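Local atomic coordinates of DUF724 domain-containing protein 6-like (Raphanus sativus, PDB entry 5ZWX), a protein that probably reads the heterochromatic H3K9me2 histone mark through its Agenet domains and links it to DNA methylation. Residues V123-S128 against I132-D137. Numbering follows the deposited sequence.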
loop_
_atom_site.group_PDB
_atom_site.type_symbol
_atom_site.label_atom_id
_atom_site.label_comp_id
_atom_site.label_asym_id
_atom_site.label_seq_id
_atom_site.Cartn_x
_atom_site.Cartn_y
_atom_site.Cartn_z
ATOM N N VAL A 123 -11.072 -13.359 -3.474
ATOM C CA VAL A 123 -10.992 -12.203 -2.599
ATOM C C VAL A 123 -12.047 -11.210 -3.070
ATOM O O VAL A 123 -12.155 -10.925 -4.269
ATOM C CB VAL A 123 -9.597 -11.545 -2.630
ATOM C CG1 VAL A 123 -9.584 -10.216 -1.809
ATOM C CG2 VAL A 123 -8.536 -12.502 -2.077
ATOM N N TYR A 124 -12.859 -10.755 -2.123
ATOM C CA TYR A 124 -13.884 -9.763 -2.387
ATOM C C TYR A 124 -13.353 -8.385 -2.013
ATOM O O TYR A 124 -12.796 -8.192 -0.925
ATOM C CB TYR A 124 -15.168 -10.072 -1.605
ATOM C CG TYR A 124 -16.262 -9.048 -1.855
ATOM C CD1 TYR A 124 -16.926 -9.000 -3.094
ATOM C CD2 TYR A 124 -16.609 -8.115 -0.886
ATOM C CE1 TYR A 124 -17.910 -8.064 -3.340
ATOM C CE2 TYR A 124 -17.605 -7.173 -1.129
ATOM C CZ TYR A 124 -18.244 -7.155 -2.362
ATOM O OH TYR A 124 -19.229 -6.232 -2.624
ATOM N N PHE A 125 -13.533 -7.430 -2.924
ATOM C CA PHE A 125 -13.169 -6.040 -2.664
ATOM C C PHE A 125 -14.432 -5.191 -2.554
ATOM O O PHE A 125 -15.186 -5.034 -3.520
ATOM C CB PHE A 125 -12.265 -5.514 -3.773
ATOM C CG PHE A 125 -11.018 -6.341 -3.979
ATOM C CD1 PHE A 125 -9.855 -6.073 -3.263
ATOM C CD2 PHE A 125 -11.035 -7.415 -4.859
ATOM C CE1 PHE A 125 -8.716 -6.831 -3.446
ATOM C CE2 PHE A 125 -9.890 -8.189 -5.082
ATOM C CZ PHE A 125 -8.733 -7.904 -4.392
ATOM N N ARG A 126 -14.654 -4.648 -1.364
ATOM C CA ARG A 126 -15.909 -3.996 -1.066
ATOM C C ARG A 126 -16.116 -2.707 -1.866
ATOM O O ARG A 126 -17.188 -2.508 -2.427
ATOM C CB ARG A 126 -16.002 -3.685 0.422
ATOM C CG ARG A 126 -17.139 -2.757 0.766
ATOM C CD ARG A 126 -16.963 -2.200 2.166
ATOM N NE ARG A 126 -18.173 -2.350 2.964
ATOM C CZ ARG A 126 -18.706 -1.383 3.702
ATOM N NH1 ARG A 126 -18.141 -0.184 3.731
ATOM N NH2 ARG A 126 -19.809 -1.615 4.400
ATOM N N ALA A 127 -15.109 -1.826 -1.907
ATOM C CA ALA A 127 -15.297 -0.514 -2.551
ATOM C C ALA A 127 -15.552 -0.626 -4.057
ATOM O O ALA A 127 -16.316 0.162 -4.636
ATOM C CB ALA A 127 -14.083 0.387 -2.293
ATOM N N SER A 128 -14.896 -1.587 -4.698
ATOM C CA SER A 128 -14.997 -1.739 -6.156
ATOM C C SER A 128 -15.995 -2.821 -6.543
ATOM O O SER A 128 -16.271 -3.034 -7.735
ATOM C CB SER A 128 -13.627 -2.058 -6.746
ATOM O OG SER A 128 -13.147 -3.288 -6.209
ATOM N N ILE A 132 -12.189 -11.454 -7.121
ATOM C CA ILE A 132 -11.036 -11.807 -7.948
ATOM C C ILE A 132 -10.230 -12.948 -7.347
ATOM O O ILE A 132 -9.955 -12.929 -6.145
ATOM C CB ILE A 132 -10.116 -10.598 -8.149
ATOM C CG1 ILE A 132 -10.922 -9.354 -8.604
ATOM C CG2 ILE A 132 -9.021 -10.917 -9.153
ATOM C CD1 ILE A 132 -10.055 -8.097 -8.841
ATOM N N ARG A 133 -9.826 -13.922 -8.169
ATOM C CA ARG A 133 -9.001 -15.051 -7.689
ATOM C C ARG A 133 -7.531 -14.731 -7.718
ATOM O O ARG A 133 -7.081 -14.087 -8.678
ATOM C CB ARG A 133 -9.219 -16.289 -8.560
ATOM C CG ARG A 133 -10.570 -16.902 -8.410
ATOM C CD ARG A 133 -10.603 -18.251 -9.130
ATOM N NE ARG A 133 -11.875 -18.902 -8.885
ATOM C CZ ARG A 133 -12.222 -20.081 -9.380
ATOM N NH1 ARG A 133 -11.384 -20.747 -10.166
ATOM N NH2 ARG A 133 -13.414 -20.572 -9.096
ATOM N N PHE A 134 -6.787 -15.243 -6.723
ATOM C CA PHE A 134 -5.362 -15.006 -6.593
ATOM C C PHE A 134 -4.645 -16.263 -6.125
ATOM O O PHE A 134 -5.257 -17.138 -5.503
ATOM C CB PHE A 134 -5.060 -13.864 -5.548
ATOM C CG PHE A 134 -5.565 -12.522 -5.963
ATOM C CD1 PHE A 134 -6.804 -12.079 -5.544
ATOM C CD2 PHE A 134 -4.804 -11.704 -6.779
ATOM C CE1 PHE A 134 -7.293 -10.826 -5.954
ATOM C CE2 PHE A 134 -5.297 -10.441 -7.186
ATOM C CZ PHE A 134 -6.535 -10.021 -6.771
ATOM N N ARG A 135 -3.347 -16.336 -6.399
ATOM C CA ARG A 135 -2.508 -17.364 -5.767
ATOM C C ARG A 135 -2.117 -16.840 -4.399
ATOM O O ARG A 135 -2.120 -15.641 -4.184
ATOM C CB ARG A 135 -1.256 -17.666 -6.600
ATOM C CG ARG A 135 -1.556 -18.126 -8.046
ATOM C CD ARG A 135 -0.262 -18.276 -8.834
ATOM N NE ARG A 135 0.567 -17.062 -8.767
ATOM C CZ ARG A 135 0.404 -16.022 -9.580
ATOM N NH1 ARG A 135 -0.553 -16.051 -10.488
ATOM N NH2 ARG A 135 1.186 -14.959 -9.495
ATOM N N ARG A 136 -1.779 -17.748 -3.487
ATOM C CA ARG A 136 -1.263 -17.364 -2.162
ATOM C C ARG A 136 -0.108 -16.369 -2.264
ATOM O O ARG A 136 -0.041 -15.412 -1.506
ATOM C CB ARG A 136 -0.795 -18.622 -1.399
ATOM C CG ARG A 136 -0.036 -18.311 -0.075
ATOM C CD ARG A 136 -0.954 -17.660 0.957
ATOM N NE ARG A 136 -0.260 -17.285 2.186
ATOM C CZ ARG A 136 0.325 -16.104 2.363
ATOM N NH1 ARG A 136 0.298 -15.206 1.391
ATOM N NH2 ARG A 136 0.925 -15.814 3.503
ATOM N N ASP A 137 0.824 -16.592 -3.188
ATOM C CA ASP A 137 1.985 -15.693 -3.252
ATOM C C ASP A 137 1.648 -14.278 -3.767
ATOM O O ASP A 137 2.530 -13.423 -3.831
ATOM C CB ASP A 137 3.093 -16.319 -4.108
ATOM C CG ASP A 137 2.596 -16.768 -5.468
ATOM O OD1 ASP A 137 2.766 -17.957 -5.818
ATOM O OD2 ASP A 137 2.027 -15.934 -6.190
#
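In Phe125 and Phe134 CG stands anti to the carbonyl carbon (chi1 -56° and -65°), beside the backbone N, and from their two strands the side chains come at each other from opposite directions, an instance of how a non-polar cluster joins the strands of an antiparallel hairpin beyond their backbone bonds. Phe134 CE1 arrives at the edge of the Phe125 ring, near its plane, 3.6 Å from Phe125 CZ. Ile132 comes to the Phe125 ring at about a right angle, CB at the edge in its plane and CD1 3.8 Å from Phe125 CE2. On one face of that ring Val123 CG1 sits 3.6 Å above the plane, offset toward the rim, while the other methyl, CG2, meets Phe134 CD1 at 3.9 Å. Cut back to an alanine, Phe134 would lose its ring, and the Phe125 edge and Val123 CG2 would probably face a gap. Val123 and Ile132 form an antiparallel hydrogen-bonded pair, Val123 N to Ile132 O and Ile132 N to Val123 O both 2.9 Å, the second bond the straighter at 168°. The hairpin probably belongs to the second, SH3-like Agenet domain of the AGD12 cassette, and a modified side chain of the bound H3K9me2 peptide packs on Phe125, Ser128 and Ile132. Strand 98-103 adds Ala101, touching both phenylalanines, and Tyr103, touching Ile132 and Phe134; Trp108 of strand 106-116 packs on Phe125.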